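Local structure of cobalamin biosynthesis protein CobN (Mycobacterium tuberculosis, 7C6O) at residues A[311-316]-A[601-606]; A[551-556]-A[587-592]; A[607-612]-A[840-845]. The protein probably serves as the large catalytic subunit of cobaltochelatase, which inserts cobalt into the corrin ring in an ATP-dependent step of cobalamin biosynthesis. One frame throughout, in Å; residues are numbered along the deposited sequence.

Interaction 1 (A[311-316]-A[601-606]); sequences QVAVPE and AKRRAH
R603 and E316 meet through two outstretched side chains: each has CG anti to its own carbonyl carbon (chi1 -59° and -74°), and R603 then runs straight from CG to NE while E316 stays extended as far as its carboxylate. The chains cross at about a right angle, and R603 presents the side of its guanidinium that carries NE and NH2. NE of R603 donates to OE2 of E316 at 2.8 Å, and NH2 of R603 to OE1 of E316 at 2.9 Å. Both oxygens lie close to the guanidinium plane, and both bonds are nearly straight. Seen from the carboxylate, the donors stand above its plane, because the flat groups are turned 38° from coplanar. V312 covers one guanidinium face, its CG1 3.4 Å from NE of R603. A313 approaches obliquely, its CA 3.5 Å from NH2 of R603. The aliphatic part of K602 flanks the carboxylate, its CE 3.7 Å from CD of E316. Bends at chi3 and chi4 carry NZ of K602 to N841 and F842, with a further bond of 2.7 Å to a water that donates to O of E316. Every touching residue is buried, so the two-point salt bridge balances charge inside the protein, between helix 595-604 and the segment continuing helix 305-313. Two bonds to one carboxylate also restrain its rotation, and the nearby lysine probably further stabilises the E316 anion.

Interaction 2 (A[551-556]-A[587-592]); sequences AVVHLG and IYPFLV
V553 and I587 form the closest register between two parallel strands, their CA atoms 4.7 Å apart and the strand directions differing by 16°. This is the tight part of the contact. N of I587 donates to O of V552 at 2.8 Å, and N of H554 returns a bond to O of I587 at 3.0 Å, so I587 is held through both its N-H and its carbonyl. On the sheet face that carries V553 and I587, A551 and V553 pack on I587, and helix 807-815 covers them. On the other face H554, with CG anti to its backbone N (chi1 -165°), lies alongside Y588 and points the same way. CB of H554 sits over the centre of the Y588 ring, 3.9 Å from its centroid, making a CH-pi contact, while F590 CE2 covers the opposite face toward the rim. The imidazole itself meets the phenol ring obliquely, at 45°. The polar ends have partners beyond the pair: NE2 of H554 bonds to S374, and OH of Y588 to E562 and the G559 amide. Further along, only the backbone hydrogen bonding slackens. P589 has no N-H to offer O of H554, and its CD instead abuts that oxygen at 3.1 Å. The next bond, N of G556 to O of P589, is weak at 3.3 Å, yet O of G556 lies at the edge of the Y588 ring, 3.2 Å from CE1. Even this end is buried from solvent. Strand 551-555, helix 576-581 and strand 586-591 make up a beta-alpha-beta crossover within a larger mixed sheet.

Interaction 3 (A[607-612]-A[840-845]); sequences AVLVDH and RNFYSV
The F842 ring takes L609 on one face and D611 at its edge. CD1 of L609 stands 3.6 Å from the ring centroid, displaced toward the rim, in a CH-pi contact. OD2 of D611 lies near the ring plane, 3.6 Å from CD2 of F842, a placement consistent with a weak attraction to the ring-edge hydrogens. The ring is brought there by a chi1 of 61°, which sets CG of F842 between its backbone N and carbonyl carbon. The N841 side chain crosses that of L609 at about a right angle, bringing its amide OD1 to the L609 N-H. OD1 of N841 receives a weak, bent bond from N of L609 at 3.1 Å. Its stronger partner is NZ of K602, on helix 595-604, which also bonds to O of F842. D611 holds R840 by its backbone in two ways. N of R840 points almost straight (176°) at OD1 of D611, at 2.8 Å and from above the carboxylate plane. In return, N of D611 donates to O of R840 at 2.8 Å, from above the carbonyl plane. The other carboxylate oxygen, OD2 of D611, accepts a bond of 2.6 Å from a water that in turn is weakly bonded by NH2 of R840. That NH2 has a firmer partner in O of N834, so the arginine's charged end is directed mainly back into its own loop. On one side of strand 608-612, V608 and V610 hydrogen-bond to strand 586-591. L609 and D611 turn their N-H groups the other way, to 840-845. This irregular segment thus covers the edge strand of the mixed sheet, accepting two N-H groups and giving one, from R840 to D611.

Interactions 1 and 3, and likewise 2 and 3, have centres about 10 Å apart; those of 1 and 2 are about 15 Å apart. Along the chain, 551-556 with 587-592 nests inside the loop closed by 311-316 with 601-606, and interaction 3 opens afterwards. Strands 586-591 and 608-612 are neighbours in one sheet, with F590 O 2.8 Å from H612 N. Between interactions 1 and 2, A601 CB packs 3.6 Å from Y588 CE2. Interaction 2 lies within the sheet, interaction 3 at its edge strand 608-612, and interaction 1 on helix 595-604, which links the two strands, so that distant parts of the CobN/magnesium chelatase family region are brought together in one buried region.

Interaction 1 (A[311-316]-A[601-606])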
ATOM      1  N   GLN A 311     -14.457   3.500  -4.795  1.00 15.25           N
ATOM      2  CA  GLN A 311     -14.135   4.919  -4.825  1.00 13.37           C
ATOM      3  C   GLN A 311     -12.673   5.230  -4.546  1.00 16.05           C
ATOM      4  O   GLN A 311     -12.278   6.396  -4.655  1.00 16.16           O
ATOM      5  CB  GLN A 311     -15.008   5.688  -3.826  1.00 13.95           C
ATOM      6  CG  GLN A 311     -16.474   5.720  -4.211  1.00 16.43           C
ATOM      7  CD  GLN A 311     -17.275   6.664  -3.345  1.00 19.92           C
ATOM      8  OE1 GLN A 311     -16.966   7.853  -3.258  1.00 19.51           O
ATOM      9  NE2 GLN A 311     -18.304   6.140  -2.690  1.00 23.29           N
ATOM     10  N   VAL A 312     -11.861   4.232  -4.203  1.00 15.39           N
ATOM     11  CA  VAL A 312     -10.451   4.487  -3.935  1.00 11.16           C
ATOM     12  C   VAL A 312      -9.575   3.542  -4.749  1.00 11.71           C
ATOM     13  O   VAL A 312      -8.838   3.982  -5.638  1.00 14.81           O
ATOM     14  CB  VAL A 312     -10.143   4.374  -2.429  1.00 10.87           C
ATOM     15  CG1 VAL A 312      -8.657   4.608  -2.175  1.00  9.95           C
ATOM     16  CG2 VAL A 312     -10.967   5.382  -1.644  1.00 12.21           C
ATOM     17  N   ALA A 313      -9.660   2.238  -4.467  1.00 13.80           N
ATOM     18  CA  ALA A 313      -8.688   1.292  -5.014  1.00 10.86           C
ATOM     19  C   ALA A 313      -8.721   1.261  -6.539  1.00 15.40           C
ATOM     20  O   ALA A 313      -7.674   1.325  -7.195  1.00 14.96           O
ATOM     21  CB  ALA A 313      -8.937  -0.107  -4.447  1.00 12.34           C
ATOM     22  N   VAL A 314      -9.910   1.149  -7.123  1.00 13.45           N
ATOM     23  CA  VAL A 314     -10.031   1.076  -8.578  1.00 13.07           C
ATOM     24  C   VAL A 314      -9.827   2.459  -9.196  1.00 12.35           C
ATOM     25  O   VAL A 314      -9.123   2.561 -10.212  1.00 14.96           O
ATOM     26  CB  VAL A 314     -11.371   0.446  -8.998  1.00 15.91           C
ATOM     27  CG1 VAL A 314     -11.510   0.440 -10.517  1.00 13.64           C
ATOM     28  CG2 VAL A 314     -11.470  -0.972  -8.459  1.00 16.30           C
ATOM     29  N   PRO A 315     -10.388   3.546  -8.648  1.00 12.93           N
ATOM     30  CA  PRO A 315     -10.053   4.876  -9.194  1.00 14.63           C
ATOM     31  C   PRO A 315      -8.560   5.180  -9.224  1.00 16.50           C
ATOM     32  O   PRO A 315      -8.131   5.998 -10.048  1.00 14.72           O
ATOM     33  CB  PRO A 315     -10.805   5.833  -8.262  1.00 14.80           C
ATOM     34  CG  PRO A 315     -11.998   5.060  -7.858  1.00 14.90           C
ATOM     35  CD  PRO A 315     -11.506   3.639  -7.687  1.00 15.42           C
ATOM     36  N   GLU A 316      -7.756   4.551  -8.360  1.00 13.53           N
ATOM     37  CA  GLU A 316      -6.305   4.712  -8.445  1.00 13.72           C
ATOM     38  C   GLU A 316      -5.750   4.179  -9.761  1.00 13.53           C
ATOM     39  O   GLU A 316      -4.701   4.649 -10.223  1.00 13.47           O
ATOM     40  CB  GLU A 316      -5.620   4.012  -7.267  1.00 14.02           C
ATOM     41  CG  GLU A 316      -5.769   4.740  -5.942  1.00 15.09           C
ATOM     42  CD  GLU A 316      -5.205   3.952  -4.771  1.00 14.83           C
ATOM     43  OE1 GLU A 316      -4.940   2.739  -4.928  1.00 15.77           O
ATOM     44  OE2 GLU A 316      -5.035   4.550  -3.689  1.00 14.73           O
ATOM     45  N   ALA A 601       0.358   6.654   1.475  1.00 12.06           N
ATOM     46  CA  ALA A 601       0.518   8.080   1.219  1.00 12.63           C
ATOM     47  C   ALA A 601      -0.534   8.584   0.239  1.00 13.31           C
ATOM     48  O   ALA A 601      -1.049   9.698   0.393  1.00 12.08           O
ATOM     49  CB  ALA A 601       1.926   8.363   0.695  1.00 14.20           C
ATOM     50  N   LYS A 602      -0.869   7.777  -0.775  1.00 12.33           N
ATOM     51  CA  LYS A 602      -1.904   8.167  -1.730  1.00 11.07           C
ATOM     52  C   LYS A 602      -3.241   8.399  -1.041  1.00 13.16           C
ATOM     53  O   LYS A 602      -3.983   9.321  -1.399  1.00 14.28           O
ATOM     54  CB  LYS A 602      -2.069   7.094  -2.810  1.00 11.27           C
ATOM     55  CG  LYS A 602      -0.884   6.915  -3.746  1.00 11.42           C
ATOM     56  CD  LYS A 602      -1.058   5.662  -4.604  1.00 13.43           C
ATOM     57  CE  LYS A 602      -2.159   5.822  -5.647  1.00 13.20           C
ATOM     58  NZ  LYS A 602      -1.728   6.677  -6.790  1.00 16.20           N
ATOM     59  N   ARG A 603      -3.568   7.569  -0.052  1.00 12.66           N
ATOM     60  CA  ARG A 603      -4.911   7.535   0.510  1.00 13.28           C
ATOM     61  C   ARG A 603      -5.074   8.359   1.777  1.00 13.53           C
ATOM     62  O   ARG A 603      -6.168   8.882   2.016  1.00 14.80           O
ATOM     63  CB  ARG A 603      -5.323   6.085   0.790  1.00  9.72           C
ATOM     64  CG  ARG A 603      -5.303   5.224  -0.460  1.00 13.35           C
ATOM     65  CD  ARG A 603      -5.728   3.790  -0.191  1.00 10.16           C
ATOM     66  NE  ARG A 603      -5.745   3.025  -1.435  1.00 10.52           N
ATOM     67  CZ  ARG A 603      -6.071   1.739  -1.531  1.00 13.27           C
ATOM     68  NH1 ARG A 603      -6.417   1.051  -0.450  1.00 11.56           N
ATOM     69  NH2 ARG A 603      -6.047   1.143  -2.713  1.00 13.21           N
ATOM     70  N   ARG A 604      -4.032   8.498   2.597  1.00 12.88           N
ATOM     71  CA  ARG A 604      -4.146   9.270   3.828  1.00 12.89           C
ATOM     72  C   ARG A 604      -3.488  10.643   3.734  1.00 14.41           C
ATOM     73  O   ARG A 604      -3.613  11.439   4.671  1.00 14.90           O
ATOM     74  CB  ARG A 604      -3.561   8.481   5.008  1.00 11.80           C
ATOM     75  CG  ARG A 604      -4.213   7.110   5.194  1.00 13.73           C
ATOM     76  CD  ARG A 604      -3.767   6.399   6.466  1.00 13.25           C
ATOM     77  NE  ARG A 604      -4.517   6.815   7.653  1.00 13.13           N
ATOM     78  CZ  ARG A 604      -3.972   7.410   8.710  1.00 11.22           C
ATOM     79  NH1 ARG A 604      -2.668   7.655   8.732  1.00 10.55           N
ATOM     80  NH2 ARG A 604      -4.726   7.747   9.748  1.00 12.89           N
ATOM     81  N   ALA A 605      -2.817  10.955   2.620  1.00 11.84           N
ATOM     82  CA  ALA A 605      -2.189  12.262   2.460  1.00 13.61           C
ATOM     83  C   ALA A 605      -2.280  12.758   1.019  1.00 16.12           C
ATOM     84  O   ALA A 605      -1.424  13.530   0.572  1.00 14.76           O
ATOM     85  CB  ALA A 605      -0.727  12.226   2.916  1.00 12.45           C
ATOM     86  N   HIS A 606      -3.320  12.328   0.291  1.00 13.45           N
ATOM     87  CA  HIS A 606      -3.593  12.672  -1.106  1.00 14.20           C
ATOM     88  C   HIS A 606      -2.339  12.796  -1.966  1.00 11.38           C
ATOM     89  O   HIS A 606      -2.257  13.678  -2.828  1.00 15.44           O
ATOM     90  CB  HIS A 606      -4.415  13.967  -1.196  1.00 13.83           C
ATOM     91  CG  HIS A 606      -3.787  15.146  -0.517  1.00 14.90           C
ATOM     92  ND1 HIS A 606      -4.130  15.536   0.760  1.00 14.73           N
ATOM     93  CD2 HIS A 606      -2.858  16.034  -0.945  1.00 12.32           C
ATOM     94  CE1 HIS A 606      -3.431  16.607   1.093  1.00 14.56           C
ATOM     95  NE2 HIS A 606      -2.650  16.927   0.077  1.00 14.78           N
TER
HETATM   96  O   HOH W   1      -2.747   6.100  -9.261  1.00 26.61           O

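Interaction 2 (A[551-556]-A[587-592])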
ATOM      1  N   ALA A 551       3.792  23.550  -2.991  1.00 16.37           N
ATOM      2  CA  ALA A 551       3.728  22.096  -2.955  1.00 17.55           C
ATOM      3  C   ALA A 551       4.803  21.564  -2.018  1.00 17.22           C
ATOM      4  O   ALA A 551       5.815  22.223  -1.758  1.00 16.54           O
ATOM      5  CB  ALA A 551       3.896  21.486  -4.351  1.00 16.58           C
ATOM      6  N   VAL A 552       4.566  20.355  -1.521  1.00 16.25           N
ATOM      7  CA  VAL A 552       5.526  19.617  -0.711  1.00 14.54           C
ATOM      8  C   VAL A 552       6.035  18.445  -1.537  1.00 13.87           C
ATOM      9  O   VAL A 552       5.244  17.732  -2.169  1.00 14.62           O
ATOM     10  CB  VAL A 552       4.896  19.125   0.605  1.00 14.41           C
ATOM     11  CG1 VAL A 552       5.900  18.300   1.406  1.00 15.24           C
ATOM     12  CG2 VAL A 552       4.381  20.300   1.422  1.00 15.85           C
ATOM     13  N   VAL A 553       7.351  18.258  -1.549  1.00 14.88           N
ATOM     14  CA  VAL A 553       7.981  17.073  -2.117  1.00 14.24           C
ATOM     15  C   VAL A 553       8.615  16.302  -0.968  1.00 11.85           C
ATOM     16  O   VAL A 553       9.512  16.818  -0.289  1.00 15.17           O
ATOM     17  CB  VAL A 553       9.027  17.430  -3.184  1.00 15.78           C
ATOM     18  CG1 VAL A 553       9.682  16.163  -3.732  1.00 18.63           C
ATOM     19  CG2 VAL A 553       8.398  18.242  -4.311  1.00 15.71           C
ATOM     20  N   HIS A 554       8.150  15.079  -0.736  1.00 12.62           N
ATOM     21  CA  HIS A 554       8.761  14.205   0.257  1.00 11.91           C
ATOM     22  C   HIS A 554       9.633  13.173  -0.443  1.00 13.95           C
ATOM     23  O   HIS A 554       9.168  12.475  -1.349  1.00 18.06           O
ATOM     24  CB  HIS A 554       7.716  13.501   1.120  1.00 14.70           C
ATOM     25  CG  HIS A 554       8.296  12.889   2.356  1.00 16.24           C
ATOM     26  ND1 HIS A 554       8.173  13.468   3.601  1.00 16.08           N
ATOM     27  CD2 HIS A 554       9.042  11.773   2.533  1.00 17.47           C
ATOM     28  CE1 HIS A 554       8.801  12.724   4.495  1.00 18.24           C
ATOM     29  NE2 HIS A 554       9.338  11.690   3.872  1.00 16.92           N
ATOM     30  N   LEU A 555      10.884  13.060  -0.005  1.00 17.47           N
ATOM     31  CA  LEU A 555      11.884  12.276  -0.723  1.00 23.54           C
ATOM     32  C   LEU A 555      11.945  10.846  -0.190  1.00 25.99           C
ATOM     33  O   LEU A 555      12.485  10.598   0.892  1.00 27.67           O
ATOM     34  CB  LEU A 555      13.249  12.953  -0.631  1.00 27.88           C
ATOM     35  CG  LEU A 555      13.393  14.122  -1.603  1.00 34.16           C
ATOM     36  CD1 LEU A 555      14.795  14.697  -1.550  1.00 36.28           C
ATOM     37  CD2 LEU A 555      13.039  13.674  -3.013  1.00 34.80           C
ATOM     38  N   GLY A 556      11.397   9.907  -0.958  0.76 23.52           N
ATOM     39  CA  GLY A 556      11.647   8.498  -0.739  0.76 23.49           C
ATOM     40  C   GLY A 556      10.745   7.855   0.301  0.76 24.60           C
ATOM     41  O   GLY A 556      10.074   8.509   1.103  0.76 19.78           O
ATOM     42  N   ILE A 587       3.872  15.710  -3.464  1.00 14.96           N
ATOM     43  CA  ILE A 587       4.502  14.946  -4.534  1.00 15.08           C
ATOM     44  C   ILE A 587       5.565  14.064  -3.895  1.00 13.76           C
ATOM     45  O   ILE A 587       6.362  14.541  -3.079  1.00 13.94           O
ATOM     46  CB  ILE A 587       5.102  15.878  -5.600  1.00 15.36           C
ATOM     47  CG1 ILE A 587       4.005  16.784  -6.169  1.00 18.14           C
ATOM     48  CG2 ILE A 587       5.773  15.070  -6.703  1.00 14.25           C
ATOM     49  CD1 ILE A 587       4.529  18.023  -6.850  1.00 21.05           C
ATOM     50  N   TYR A 588       5.579  12.785  -4.262  1.00 13.23           N
ATOM     51  CA  TYR A 588       6.188  11.752  -3.426  1.00 14.90           C
ATOM     52  C   TYR A 588       6.919  10.723  -4.278  1.00 14.12           C
ATOM     53  O   TYR A 588       6.343   9.700  -4.669  1.00 12.88           O
ATOM     54  CB  TYR A 588       5.113  11.078  -2.572  1.00 13.40           C
ATOM     55  CG  TYR A 588       5.525  10.619  -1.190  1.00 15.65           C
ATOM     56  CD1 TYR A 588       6.800  10.129  -0.934  1.00 15.38           C
ATOM     57  CD2 TYR A 588       4.614  10.661  -0.140  1.00 18.02           C
ATOM     58  CE1 TYR A 588       7.154   9.698   0.339  1.00 16.91           C
ATOM     59  CE2 TYR A 588       4.958  10.239   1.127  1.00 19.60           C
ATOM     60  CZ  TYR A 588       6.224   9.758   1.363  1.00 18.50           C
ATOM     61  OH  TYR A 588       6.550   9.340   2.631  1.00 21.47           O
ATOM     62  N   PRO A 589       8.194  10.961  -4.589  1.00 14.63           N
ATOM     63  CA  PRO A 589       9.001   9.907  -5.221  1.00 12.31           C
ATOM     64  C   PRO A 589       9.016   8.659  -4.347  1.00 14.60           C
ATOM     65  O   PRO A 589       9.228   8.735  -3.135  1.00 12.48           O
ATOM     66  CB  PRO A 589      10.389  10.543  -5.337  1.00 12.02           C
ATOM     67  CG  PRO A 589      10.115  12.021  -5.376  1.00 14.33           C
ATOM     68  CD  PRO A 589       8.934  12.231  -4.471  1.00 14.98           C
ATOM     69  N   PHE A 590       8.768   7.504  -4.964  1.00 12.90           N
ATOM     70  CA  PHE A 590       8.488   6.312  -4.177  1.00 13.95           C
ATOM     71  C   PHE A 590       8.956   5.059  -4.898  1.00 15.53           C
ATOM     72  O   PHE A 590       8.749   4.913  -6.102  1.00 13.94           O
ATOM     73  CB  PHE A 590       6.992   6.202  -3.868  1.00 14.07           C
ATOM     74  CG  PHE A 590       6.705   5.709  -2.487  1.00 12.46           C
ATOM     75  CD1 PHE A 590       6.753   4.356  -2.200  1.00 12.24           C
ATOM     76  CD2 PHE A 590       6.409   6.600  -1.472  1.00 14.38           C
ATOM     77  CE1 PHE A 590       6.502   3.901  -0.923  1.00 13.52           C
ATOM     78  CE2 PHE A 590       6.154   6.153  -0.191  1.00 13.86           C
ATOM     79  CZ  PHE A 590       6.198   4.806   0.085  1.00 11.25           C
ATOM     80  N   LEU A 591       9.569   4.146  -4.148  1.00 15.11           N
ATOM     81  CA  LEU A 591      10.108   2.924  -4.729  1.00 13.62           C
ATOM     82  C   LEU A 591       8.997   2.074  -5.342  1.00 12.10           C
ATOM     83  O   LEU A 591       7.965   1.832  -4.711  1.00 13.44           O
ATOM     84  CB  LEU A 591      10.857   2.135  -3.656  1.00 13.59           C
ATOM     85  CG  LEU A 591      11.495   0.813  -4.073  1.00 16.92           C
ATOM     86  CD1 LEU A 591      12.503   1.017  -5.201  1.00 16.69           C
ATOM     87  CD2 LEU A 591      12.150   0.147  -2.870  1.00 15.55           C
ATOM     88  N   VAL A 592       9.230   1.603  -6.572  1.00 11.11           N
ATOM     89  CA  VAL A 592       8.179   0.949  -7.350  1.00 12.67           C
ATOM     90  C   VAL A 592       7.737  -0.369  -6.718  1.00 13.41           C
ATOM     91  O   VAL A 592       6.568  -0.759  -6.845  1.00 12.36           O
ATOM     92  CB  VAL A 592       8.646   0.749  -8.808  1.00 14.57           C
ATOM     93  CG1 VAL A 592       9.897  -0.130  -8.867  1.00 15.16           C
ATOM     94  CG2 VAL A 592       7.528   0.156  -9.661  1.00 13.99           C
TER

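Interaction 3 (A[607-612]-A[840-845])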
ATOM      1  N   ALA A 607      -1.372  11.906  -1.765  1.00 12.47           N
ATOM      2  CA  ALA A 607      -0.088  12.045  -2.433  1.00 13.10           C
ATOM      3  C   ALA A 607      -0.196  11.732  -3.920  1.00 15.83           C
ATOM      4  O   ALA A 607      -0.967  10.864  -4.339  1.00 13.58           O
ATOM      5  CB  ALA A 607       0.949  11.124  -1.789  1.00 14.99           C
ATOM      6  N   VAL A 608       0.579  12.460  -4.717  1.00 13.42           N
ATOM      7  CA  VAL A 608       0.859  12.099  -6.102  1.00  9.90           C
ATOM      8  C   VAL A 608       2.229  11.439  -6.110  1.00 13.22           C
ATOM      9  O   VAL A 608       3.252  12.114  -5.952  1.00 13.04           O
ATOM     10  CB  VAL A 608       0.823  13.319  -7.034  1.00 13.84           C
ATOM     11  CG1 VAL A 608       1.240  12.923  -8.447  1.00 13.16           C
ATOM     12  CG2 VAL A 608      -0.563  13.952  -7.043  1.00 14.01           C
ATOM     13  N   LEU A 609       2.261  10.120  -6.268  1.00 12.59           N
ATOM     14  CA  LEU A 609       3.530   9.412  -6.323  1.00 13.93           C
ATOM     15  C   LEU A 609       4.199   9.620  -7.674  1.00 14.04           C
ATOM     16  O   LEU A 609       3.539   9.776  -8.704  1.00 14.54           O
ATOM     17  CB  LEU A 609       3.334   7.915  -6.083  1.00 12.50           C
ATOM     18  CG  LEU A 609       2.587   7.470  -4.826  1.00 13.50           C
ATOM     19  CD1 LEU A 609       2.611   5.955  -4.723  1.00 15.64           C
ATOM     20  CD2 LEU A 609       3.169   8.109  -3.570  1.00 11.26           C
ATOM     21  N   VAL A 610       5.529   9.632  -7.660  1.00 14.47           N
ATOM     22  CA  VAL A 610       6.338   9.504  -8.867  1.00 12.18           C
ATOM     23  C   VAL A 610       7.268   8.335  -8.586  1.00 15.79           C
ATOM     24  O   VAL A 610       8.299   8.504  -7.925  1.00 15.43           O
ATOM     25  CB  VAL A 610       7.127  10.776  -9.200  1.00 12.94           C
ATOM     26  CG1 VAL A 610       7.931  10.578 -10.481  1.00 15.34           C
ATOM     27  CG2 VAL A 610       6.196  11.967  -9.334  1.00 12.48           C
ATOM     28  N   ASP A 611       6.907   7.143  -9.052  1.00 14.68           N
ATOM     29  CA  ASP A 611       7.670   6.000  -8.584  1.00 12.64           C
ATOM     30  C   ASP A 611       9.029   5.950  -9.274  1.00 13.53           C
ATOM     31  O   ASP A 611       9.241   6.537 -10.338  1.00 17.21           O
ATOM     32  CB  ASP A 611       6.888   4.687  -8.745  1.00 14.45           C
ATOM     33  CG  ASP A 611       6.571   4.326 -10.187  1.00 17.13           C
ATOM     34  OD1 ASP A 611       7.069   4.971 -11.128  1.00 16.63           O
ATOM     35  OD2 ASP A 611       5.799   3.359 -10.368  1.00 18.79           O
ATOM     36  N   HIS A 612       9.977   5.281  -8.619  1.00 12.55           N
ATOM     37  CA  HIS A 612      11.349   5.253  -9.094  1.00 12.67           C
ATOM     38  C   HIS A 612      11.879   3.827  -9.108  1.00 13.14           C
ATOM     39  O   HIS A 612      11.347   2.925  -8.455  1.00 12.05           O
ATOM     40  CB  HIS A 612      12.271   6.167  -8.257  1.00 11.89           C
ATOM     41  CG  HIS A 612      12.496   5.707  -6.848  1.00 12.27           C
ATOM     42  ND1 HIS A 612      13.312   4.642  -6.531  1.00 15.12           N
ATOM     43  CD2 HIS A 612      12.041   6.194  -5.669  1.00 14.53           C
ATOM     44  CE1 HIS A 612      13.335   4.480  -5.219  1.00 13.16           C
ATOM     45  NE2 HIS A 612      12.573   5.410  -4.672  1.00 13.16           N
ATOM     46  N   ARG A 840       5.833   7.023 -12.607  1.00 17.59           N
ATOM     47  CA  ARG A 840       4.382   6.983 -12.665  1.00 16.82           C
ATOM     48  C   ARG A 840       3.788   6.967 -11.259  1.00 17.01           C
ATOM     49  O   ARG A 840       4.427   6.544 -10.291  1.00 16.94           O
ATOM     50  CB  ARG A 840       3.901   5.756 -13.458  1.00 16.86           C
ATOM     51  CG  ARG A 840       4.377   5.738 -14.904  1.00 17.47           C
ATOM     52  CD  ARG A 840       3.780   4.575 -15.689  1.00 17.65           C
ATOM     53  NE  ARG A 840       4.335   3.288 -15.277  1.00 18.36           N
ATOM     54  CZ  ARG A 840       4.003   2.120 -15.823  1.00 20.36           C
ATOM     55  NH1 ARG A 840       3.115   2.070 -16.808  1.00 21.55           N
ATOM     56  NH2 ARG A 840       4.559   1.001 -15.382  1.00 15.96           N
ATOM     57  N   ASN A 841       2.546   7.440 -11.160  1.00 14.41           N
ATOM     58  CA  ASN A 841       1.798   7.445  -9.901  1.00 13.88           C
ATOM     59  C   ASN A 841       1.087   6.102  -9.782  1.00 16.43           C
ATOM     60  O   ASN A 841      -0.050   5.940 -10.227  1.00 17.22           O
ATOM     61  CB  ASN A 841       0.822   8.617  -9.877  1.00 13.99           C
ATOM     62  CG  ASN A 841       0.026   8.690  -8.592  1.00 13.55           C
ATOM     63  OD1 ASN A 841       0.386   8.074  -7.589  1.00 14.35           O
ATOM     64  ND2 ASN A 841      -1.065   9.451  -8.615  1.00 11.54           N
ATOM     65  N   PHE A 842       1.751   5.126  -9.163  1.00 14.97           N
ATOM     66  CA  PHE A 842       1.323   3.750  -9.377  1.00 14.42           C
ATOM     67  C   PHE A 842       0.013   3.431  -8.656  1.00 15.14           C
ATOM     68  O   PHE A 842      -0.387   4.090  -7.692  1.00 12.34           O
ATOM     69  CB  PHE A 842       2.424   2.741  -8.986  1.00 13.33           C
ATOM     70  CG  PHE A 842       2.864   2.762  -7.525  1.00 14.34           C
ATOM     71  CD1 PHE A 842       1.975   2.529  -6.485  1.00 12.96           C
ATOM     72  CD2 PHE A 842       4.209   2.910  -7.215  1.00 13.35           C
ATOM     73  CE1 PHE A 842       2.408   2.513  -5.164  1.00 13.33           C
ATOM     74  CE2 PHE A 842       4.651   2.888  -5.899  1.00 13.58           C
ATOM     75  CZ  PHE A 842       3.753   2.691  -4.875  1.00 13.99           C
ATOM     76  N   TYR A 843      -0.675   2.417  -9.175  1.00 13.96           N
ATOM     77  CA  TYR A 843      -1.776   1.752  -8.498  1.00 13.49           C
ATOM     78  C   TYR A 843      -1.324   0.353  -8.096  1.00 14.56           C
ATOM     79  O   TYR A 843      -0.195  -0.061  -8.373  1.00 17.53           O
ATOM     80  CB  TYR A 843      -3.024   1.717  -9.385  1.00 14.40           C
ATOM     81  CG  TYR A 843      -2.839   1.065 -10.741  1.00 15.44           C
ATOM     82  CD1 TYR A 843      -2.983  -0.310 -10.900  1.00 17.14           C
ATOM     83  CD2 TYR A 843      -2.548   1.825 -11.868  1.00 15.39           C
ATOM     84  CE1 TYR A 843      -2.828  -0.910 -12.138  1.00 16.02           C
ATOM     85  CE2 TYR A 843      -2.395   1.233 -13.112  1.00 15.55           C
ATOM     86  CZ  TYR A 843      -2.538  -0.133 -13.241  1.00 17.63           C
ATOM     87  OH  TYR A 843      -2.387  -0.727 -14.476  1.00 18.82           O
ATOM     88  N   SER A 844      -2.211  -0.390  -7.429  1.00 13.85           N
ATOM     89  CA  SER A 844      -1.834  -1.695  -6.911  1.00 16.96           C
ATOM     90  C   SER A 844      -2.770  -2.744  -7.490  1.00 18.39           C
ATOM     91  O   SER A 844      -2.615  -3.135  -8.657  1.00 16.60           O
ATOM     92  CB  SER A 844      -1.812  -1.686  -5.378  1.00 13.10           C
ATOM     93  OG  SER A 844      -3.038  -1.222  -4.841  1.00 14.71           O
ATOM     94  N   VAL A 845      -3.739  -3.237  -6.718  1.00 17.30           N
ATOM     95  CA  VAL A 845      -4.516  -4.408  -7.096  1.00 16.22           C
ATOM     96  C   VAL A 845      -5.993  -4.164  -6.822  1.00 14.63           C
ATOM     97  O   VAL A 845      -6.374  -3.268  -6.064  1.00 15.15           O
ATOM     98  CB  VAL A 845      -4.046  -5.674  -6.343  1.00 15.58           C
ATOM     99  CG1 VAL A 845      -2.595  -5.988  -6.676  1.00 17.28           C
ATOM    100  CG2 VAL A 845      -4.234  -5.505  -4.839  1.00 14.52           C
TER
HETATM  101  O   HOH W   2       5.047   1.885 -12.326  1.00 15.89           O